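Local atomic coordinates of metallo-beta-lactamase (Serratia marcescens, PDB entry 6K4X), a protein that hydrolyses beta-lactam antibiotics with a two-zinc active site, as a metallo-beta-lactamase of subclass B3. Residues T13-T18 with E231-Y236; C167-F172 with S207-I212; L140-H145 with W157-C162. One frame throughout, in Å; residues are numbered along the deposited sequence.

Contact 1: residues T13-T18 with E231-Y236; sequences TIYGNT and EGNSAY
Ile14 and Asn233 bring the two backbones closest, with 6.2 Å between their CA atoms, where strand 12-15 turns a corner and meets a 3-10 segment in the loop between helices 221-231 and 241-260. Ile14 and Tyr15 form a classic beta bulge facing Thr18, at the base of a type II' turn from Tyr15 to Thr18. Ile14 CG2 lies anti to the backbone N and touches Tyr236 at 3.9 Å from its CG. Ile14 CG1 sits over one face of the same ring. Met221, Ile210 and Ile212 also pack on Ile14. The Asn233 side chain crosses Tyr15 at about a right angle, with the amide and ring planes 46° apart. Asn233 ND2 is 3.5 Å from Tyr15 CD1. That amide nitrogen has a second role, as it is hydrogen-bonded to Glu163 OE2, while Tyr15 OH is hydrogen-bonded to Lys166 O.

The clear polar links across the gap pass through water. Two waters donate to Thr13 O. One is also held by Tyr236 OH at 2.9 Å, and the other accepts from Asn233 ND2 at 3.0 Å. A third water donates to Ile14 O at 2.8 Å and lies in the plane of the Tyr236 ring, at its edge.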
# COMPACT_ATOMS: atom_id res chain seq x y z
N THR A 13 -8.55 -12.48 -8.29
CA THR A 13 -8.73 -11.28 -9.09
C THR A 13 -9.81 -10.41 -8.48
O THR A 13 -10.90 -10.88 -8.18
CB THR A 13 -9.06 -11.62 -10.54
OG1 THR A 13 -7.96 -12.36 -11.06
CG2 THR A 13 -9.35 -10.40 -11.39
N ILE A 14 -9.52 -9.13 -8.29
CA ILE A 14 -10.49 -8.19 -7.74
C ILE A 14 -11.30 -7.56 -8.87
O ILE A 14 -12.53 -7.46 -8.79
CB ILE A 14 -9.77 -7.14 -6.88
CG1 ILE A 14 -9.35 -7.82 -5.56
CG2 ILE A 14 -10.63 -5.91 -6.62
CD1 ILE A 14 -8.43 -7.02 -4.68
N TYR A 15 -10.64 -7.09 -9.94
CA TYR A 15 -11.36 -6.51 -11.07
C TYR A 15 -10.40 -6.44 -12.24
O TYR A 15 -9.29 -5.91 -12.10
CB TYR A 15 -11.86 -5.10 -10.74
CG TYR A 15 -12.87 -4.60 -11.75
CD1 TYR A 15 -14.21 -4.94 -11.62
CD2 TYR A 15 -12.49 -3.82 -12.83
CE1 TYR A 15 -15.15 -4.54 -12.56
CE2 TYR A 15 -13.43 -3.41 -13.78
CZ TYR A 15 -14.75 -3.80 -13.65
OH TYR A 15 -15.69 -3.40 -14.56
N GLY A 16 -10.79 -6.93 -13.41
CA GLY A 16 -9.97 -6.81 -14.59
C GLY A 16 -8.59 -7.39 -14.35
O GLY A 16 -8.44 -8.56 -14.07
N ASN A 17 -7.56 -6.57 -14.54
CA ASN A 17 -6.17 -6.97 -14.39
C ASN A 17 -5.59 -6.62 -13.00
O ASN A 17 -4.36 -6.60 -12.87
CB ASN A 17 -5.31 -6.35 -15.49
CG ASN A 17 -5.31 -4.83 -15.47
OD1 ASN A 17 -6.30 -4.19 -15.09
ND2 ASN A 17 -4.24 -4.22 -15.93
N THR A 18 -6.45 -6.36 -12.01
CA THR A 18 -6.03 -6.13 -10.65
C THR A 18 -6.22 -7.41 -9.84
O THR A 18 -7.36 -7.86 -9.67
CB THR A 18 -6.84 -5.02 -9.99
OG1 THR A 18 -6.57 -3.77 -10.64
CG2 THR A 18 -6.54 -4.86 -8.52
N GLU A 231 -22.12 -12.38 -4.97
CA GLU A 231 -22.56 -11.21 -5.71
C GLU A 231 -21.58 -10.86 -6.84
O GLU A 231 -21.90 -9.99 -7.67
CB GLU A 231 -22.86 -10.06 -4.74
CG GLU A 231 -21.80 -8.98 -4.72
CD GLU A 231 -22.36 -7.64 -4.29
OE1 GLU A 231 -22.50 -6.75 -5.16
OE2 GLU A 231 -22.69 -7.51 -3.09
N GLY A 232 -20.44 -11.57 -6.95
CA GLY A 232 -19.40 -11.20 -7.94
C GLY A 232 -18.58 -9.99 -7.48
O GLY A 232 -18.69 -9.55 -6.33
N ASN A 233 -17.73 -9.46 -8.37
CA ASN A 233 -16.68 -8.54 -7.92
C ASN A 233 -17.23 -7.13 -7.68
O ASN A 233 -16.52 -6.29 -7.14
CB ASN A 233 -15.45 -8.53 -8.84
CG ASN A 233 -15.67 -8.02 -10.25
OD1 ASN A 233 -16.63 -7.29 -10.54
ND2 ASN A 233 -14.77 -8.38 -11.15
N SER A 234 -18.51 -6.90 -7.91
CA SER A 234 -19.14 -5.72 -7.40
C SER A 234 -19.01 -5.64 -5.87
O SER A 234 -19.14 -4.56 -5.34
CB SER A 234 -20.58 -5.66 -7.80
OG SER A 234 -21.27 -6.83 -7.42
N ALA A 235 -18.81 -6.77 -5.19
CA ALA A 235 -18.65 -6.72 -3.72
C ALA A 235 -17.45 -5.87 -3.31
O ALA A 235 -17.42 -5.39 -2.15
CB ALA A 235 -18.53 -8.09 -3.16
N TYR A 236 -16.44 -5.71 -4.19
CA TYR A 236 -15.25 -4.92 -3.87
C TYR A 236 -15.47 -3.43 -4.13
O TYR A 236 -14.64 -2.62 -3.69
CB TYR A 236 -14.01 -5.40 -4.62
CG TYR A 236 -13.70 -6.85 -4.37
CD1 TYR A 236 -13.25 -7.27 -3.14
CD2 TYR A 236 -13.85 -7.79 -5.37
CE1 TYR A 236 -12.97 -8.60 -2.89
CE2 TYR A 236 -13.60 -9.11 -5.13
CZ TYR A 236 -13.15 -9.52 -3.90
OH TYR A 236 -12.88 -10.84 -3.68
O HOH W 1 -12.59 -12.14 -6.20
O HOH W 2 -12.93 -10.60 -10.23
O HOH W 3 -14.58 -5.66 -8.44

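Contact 2: residues C167-F172 with S207-I212; sequences CKDVVF and SCDIAI
Asp209 reaches Asp169 because its CG stands anti to its own carbonyl carbon (chi1 -64°), which carries OD2 to the Asp169 backbone. Asp169 N donates to Asp209 OD2 at 2.8 Å, nearly straight at 175°, and meets the anti lone pair. The two carboxylate planes are nearly parallel, 16° apart. Their OD2 atoms, 3.9 Å from each other, carry like charge. One water donates to both, weakly to Asp209, and may ease the repulsion.

The backbones then pair as parallel strands. Ile210 N donates to Asp169 O at 3.0 Å, Val171 N to Ile210 O at 2.8 Å, and Ile212 N to Val171 O at 2.8 Å. On one face Val170 CG1 meets Ile212 CD1 at 3.8 Å, and Ile212 O lies 3.9 Å above the Phe172 ring, offset toward its rim. On the other face Val171 CG2 packs on the Cys208 side chain.

The strands are the two ends of a beta-alpha-beta crossover through helix 190-205. Strand 210-213 is outermost in its sheet, and strand 166-173 separates it from 155-163. Ile210 and Ile212 face strand 12-15, whereas Val171 and Ala211 face helix 241-260, to which a Cys208-Cys242 disulfide ties the chain.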
# COMPACT_ATOMS: atom_id res chain seq x y z
N CYS A 167 -14.97 0.17 -16.81
CA CYS A 167 -13.75 0.49 -16.08
C CYS A 167 -14.08 0.97 -14.66
O CYS A 167 -15.13 1.59 -14.42
CB CYS A 167 -12.98 1.57 -16.81
SG CYS A 167 -12.47 1.06 -18.46
N LYS A 168 -13.12 0.78 -13.74
CA LYS A 168 -13.23 1.21 -12.38
C LYS A 168 -11.91 1.83 -11.95
O LYS A 168 -10.84 1.38 -12.32
CB LYS A 168 -13.52 0.03 -11.45
CG LYS A 168 -14.80 -0.73 -11.71
CD LYS A 168 -16.02 0.03 -11.36
CE LYS A 168 -17.27 -0.80 -11.63
NZ LYS A 168 -18.49 0.03 -11.63
N ASP A 169 -12.03 2.84 -11.09
CA ASP A 169 -10.89 3.46 -10.48
C ASP A 169 -10.50 2.68 -9.23
O ASP A 169 -11.32 2.53 -8.30
CB ASP A 169 -11.20 4.91 -10.11
CG ASP A 169 -11.43 5.75 -11.34
OD1 ASP A 169 -10.83 5.44 -12.41
OD2 ASP A 169 -12.29 6.64 -11.27
N VAL A 170 -9.27 2.20 -9.22
CA VAL A 170 -8.73 1.39 -8.14
C VAL A 170 -7.71 2.22 -7.37
O VAL A 170 -6.90 2.94 -7.95
CB VAL A 170 -8.07 0.12 -8.69
CG1 VAL A 170 -7.58 -0.77 -7.57
CG2 VAL A 170 -9.00 -0.63 -9.62
N VAL A 171 -7.77 2.13 -6.04
CA VAL A 171 -6.88 2.86 -5.13
C VAL A 171 -6.23 1.84 -4.20
O VAL A 171 -6.95 1.11 -3.52
CB VAL A 171 -7.66 3.91 -4.32
CG1 VAL A 171 -6.73 4.61 -3.35
CG2 VAL A 171 -8.39 4.90 -5.22
N PHE A 172 -4.90 1.81 -4.16
CA PHE A 172 -4.16 1.07 -3.15
C PHE A 172 -3.79 2.07 -2.08
O PHE A 172 -2.92 2.92 -2.27
CB PHE A 172 -2.96 0.35 -3.76
CG PHE A 172 -2.37 -0.72 -2.88
CD1 PHE A 172 -1.77 -0.41 -1.68
CD2 PHE A 172 -2.42 -2.04 -3.25
CE1 PHE A 172 -1.22 -1.40 -0.88
CE2 PHE A 172 -1.86 -3.02 -2.46
CZ PHE A 172 -1.25 -2.70 -1.28
N SER A 207 -10.87 9.86 -6.78
CA SER A 207 -11.74 8.97 -7.55
C SER A 207 -11.48 7.53 -7.08
O SER A 207 -10.36 7.05 -7.19
CB SER A 207 -11.48 9.12 -9.03
OG SER A 207 -11.67 10.46 -9.46
N CYS A 208 -12.49 6.84 -6.56
CA CYS A 208 -12.22 5.64 -5.75
C CYS A 208 -13.35 4.61 -5.80
O CYS A 208 -14.05 4.44 -4.79
CB CYS A 208 -12.04 6.09 -4.30
SG CYS A 208 -11.70 4.78 -3.08
N ASP A 209 -13.45 3.83 -6.87
CA ASP A 209 -14.46 2.80 -6.96
C ASP A 209 -14.10 1.58 -6.12
O ASP A 209 -14.99 1.00 -5.49
CB ASP A 209 -14.68 2.35 -8.40
CG ASP A 209 -15.21 3.46 -9.28
OD1 ASP A 209 -16.24 4.06 -8.90
OD2 ASP A 209 -14.61 3.71 -10.32
N ILE A 210 -12.84 1.16 -6.16
CA ILE A 210 -12.36 -0.03 -5.44
C ILE A 210 -11.15 0.41 -4.63
O ILE A 210 -10.13 0.77 -5.23
CB ILE A 210 -11.98 -1.16 -6.40
CG1 ILE A 210 -13.20 -1.61 -7.21
CG2 ILE A 210 -11.31 -2.31 -5.65
CD1 ILE A 210 -12.85 -2.52 -8.37
N ALA A 211 -11.26 0.36 -3.31
CA ALA A 211 -10.11 0.65 -2.44
C ALA A 211 -9.57 -0.65 -1.88
O ALA A 211 -10.33 -1.48 -1.36
CB ALA A 211 -10.49 1.62 -1.34
N ILE A 212 -8.26 -0.81 -2.00
CA ILE A 212 -7.53 -1.90 -1.40
C ILE A 212 -6.59 -1.26 -0.39
O ILE A 212 -5.67 -0.55 -0.77
CB ILE A 212 -6.75 -2.70 -2.46
CG1 ILE A 212 -7.70 -3.28 -3.51
CG2 ILE A 212 -5.93 -3.78 -1.79
CD1 ILE A 212 -7.11 -3.47 -4.88
O HOH W 4 -14.79 6.70 -9.86

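Contact 3: residues L140-H145 with W157-C162; sequences LAVKAH and WTWQSC
Lys143 and Thr158 form an antiparallel hydrogen-bonded pair in the beta hairpin of strands 140-146 and 155-163. Lys143 N donates to Thr158 O at 2.8 Å, and Thr158 N donates back to Lys143 O at 3.0 Å. Both donors lie in the carbonyl plane of their acceptor. Ala144 and Trp157 follow as a non-hydrogen-bonded pair. Toward the other end the strands spread. There a water bridges them, donating to Ala141 O at 2.7 Å and accepting from Gln160 N.

One side-chain hydrogen bond joins the two strands. His145 NE2 and Thr158 OG1 are 2.8 Å apart, and either could be the donor. The Thr158 torsion (chi1 63°) puts OG1 at the edge of the imidazole, in its plane, with CG2 also against His145 NE2 and CD2. Trp159 NE1 is hydrogen-bonded to Thr18 OG1, outside the hairpin.

The apolar contacts involve two indoles. Val142 CG1 lies 3.9 Å from Trp157 CE3 and 4.0 Å from Trp159 CE3, so one methyl serves both rings. Ala144 CB is 3.7 Å from Trp157 CZ3.

The hairpin is therefore two-faced. Val142, Trp157 and Trp159 pack against strands 29-31 and 37-40 of the other sheet, which suits buried carbon. Lys143, His145 and Thr158 carry the polar groups of the reverse face, where the hydroxyl and the imidazole NE2 pair with each other across the strands.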
# COMPACT_ATOMS: atom_id res chain seq x y z
N LEU A 140 -0.20 0.03 -18.89
CA LEU A 140 -0.46 0.34 -17.49
C LEU A 140 -0.04 1.77 -17.18
O LEU A 140 1.00 2.23 -17.61
CB LEU A 140 0.30 -0.63 -16.59
CG LEU A 140 0.04 -2.11 -16.85
CD1 LEU A 140 0.82 -2.95 -15.85
CD2 LEU A 140 -1.45 -2.43 -16.81
N ALA A 141 -0.85 2.43 -16.34
CA ALA A 141 -0.59 3.80 -15.92
C ALA A 141 -1.04 3.96 -14.47
O ALA A 141 -2.24 3.99 -14.19
CB ALA A 141 -1.31 4.77 -16.82
N VAL A 142 -0.09 4.06 -13.56
CA VAL A 142 -0.34 4.14 -12.13
C VAL A 142 0.10 5.52 -11.64
O VAL A 142 1.24 5.93 -11.89
CB VAL A 142 0.39 3.04 -11.36
CG1 VAL A 142 0.19 3.23 -9.88
CG2 VAL A 142 -0.04 1.66 -11.80
N LYS A 143 -0.77 6.22 -10.92
CA LYS A 143 -0.43 7.55 -10.42
C LYS A 143 -0.04 7.45 -8.94
O LYS A 143 -0.66 6.72 -8.17
CB LYS A 143 -1.61 8.50 -10.59
CG LYS A 143 -1.39 9.90 -10.04
CD LYS A 143 -2.44 10.90 -10.47
CE LYS A 143 -2.50 11.11 -11.97
NZ LYS A 143 -3.59 12.05 -12.32
N ALA A 144 1.02 8.19 -8.58
CA ALA A 144 1.46 8.35 -7.20
C ALA A 144 0.76 9.54 -6.58
O ALA A 144 0.75 10.63 -7.15
CB ALA A 144 2.96 8.56 -7.19
N HIS A 145 0.22 9.36 -5.38
CA HIS A 145 -0.34 10.45 -4.57
C HIS A 145 0.39 10.49 -3.24
O HIS A 145 0.36 9.52 -2.49
CB HIS A 145 -1.83 10.26 -4.32
CG HIS A 145 -2.62 10.12 -5.57
ND1 HIS A 145 -3.35 11.16 -6.10
CD2 HIS A 145 -2.84 9.04 -6.35
CE1 HIS A 145 -3.96 10.72 -7.19
NE2 HIS A 145 -3.66 9.43 -7.36
N TRP A 157 -1.49 4.79 -4.33
CA TRP A 157 -1.30 4.54 -5.75
C TRP A 157 -2.66 4.32 -6.40
O TRP A 157 -3.50 3.60 -5.83
CB TRP A 157 -0.41 3.31 -5.95
CG TRP A 157 0.94 3.40 -5.33
CD1 TRP A 157 1.26 2.96 -4.08
CD2 TRP A 157 2.14 3.98 -5.86
NE1 TRP A 157 2.59 3.15 -3.82
CE2 TRP A 157 3.15 3.78 -4.89
CE3 TRP A 157 2.49 4.61 -7.06
CZ2 TRP A 157 4.47 4.16 -5.08
CZ3 TRP A 157 3.80 4.97 -7.25
CH2 TRP A 157 4.76 4.76 -6.27
N THR A 158 -2.89 4.87 -7.60
CA THR A 158 -4.19 4.74 -8.25
C THR A 158 -4.04 4.37 -9.72
O THR A 158 -3.06 4.68 -10.39
CB THR A 158 -5.03 6.01 -8.12
OG1 THR A 158 -4.38 7.10 -8.80
CG2 THR A 158 -5.24 6.40 -6.68
N TRP A 159 -5.05 3.65 -10.22
CA TRP A 159 -5.07 3.25 -11.61
C TRP A 159 -6.50 2.90 -12.01
O TRP A 159 -7.42 2.97 -11.19
CB TRP A 159 -4.13 2.07 -11.84
CG TRP A 159 -4.48 0.83 -11.08
CD1 TRP A 159 -5.32 -0.17 -11.46
CD2 TRP A 159 -3.96 0.45 -9.79
NE1 TRP A 159 -5.37 -1.14 -10.50
CE2 TRP A 159 -4.54 -0.79 -9.46
CE3 TRP A 159 -3.05 1.02 -8.91
CZ2 TRP A 159 -4.22 -1.45 -8.28
CZ3 TRP A 159 -2.74 0.38 -7.74
CH2 TRP A 159 -3.31 -0.85 -7.44
N GLN A 160 -6.67 2.54 -13.28
CA GLN A 160 -7.95 2.10 -13.77
C GLN A 160 -7.81 0.68 -14.29
O GLN A 160 -6.85 0.39 -15.00
CB GLN A 160 -8.44 3.00 -14.89
CG GLN A 160 -8.65 4.43 -14.42
CD GLN A 160 -9.63 5.20 -15.27
OE1 GLN A 160 -10.18 4.70 -16.25
NE2 GLN A 160 -9.85 6.44 -14.87
N SER A 161 -8.77 -0.18 -13.95
CA SER A 161 -8.84 -1.51 -14.51
C SER A 161 -10.20 -1.69 -15.18
O SER A 161 -11.21 -1.15 -14.70
CB SER A 161 -8.65 -2.58 -13.45
OG SER A 161 -7.29 -2.67 -13.03
N CYS A 162 -10.23 -2.48 -16.25
CA CYS A 162 -11.41 -2.56 -17.08
C CYS A 162 -11.70 -4.02 -17.43
O CYS A 162 -10.80 -4.84 -17.55
CB CYS A 162 -11.24 -1.75 -18.36
SG CYS A 162 -10.73 -0.02 -18.14
O HOH W 5 -4.64 3.29 -15.18

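Contacts 2 and 3 share one five-stranded sheet, in which strands 155-163 and 166-173 are neighbours, joined by a probable backbone hydrogen bond from Val170 N to Trp159 O and the Cys162-Cys167 disulfide. Contact 1 belongs to the other sheet's edge and to a loop between helices. Its Ile14 and Tyr15 pack on Ile210, Ile212 and Lys168 of contact 2, and its Thr18 and Asn17 reach Ser161 of contact 3. Contacts 1 and 2 are largely buried, while contact 3 is buried on one face and more open on the other. Direct backbone bonds dominate contacts 2 and 3, parallel in one and antiparallel in the other. Water and ring packing join contact 1. The side chains of Phe172 and Trp157 lie about 10 and 13 Å from a zinc ion; contact 1 is away from the annotated sites.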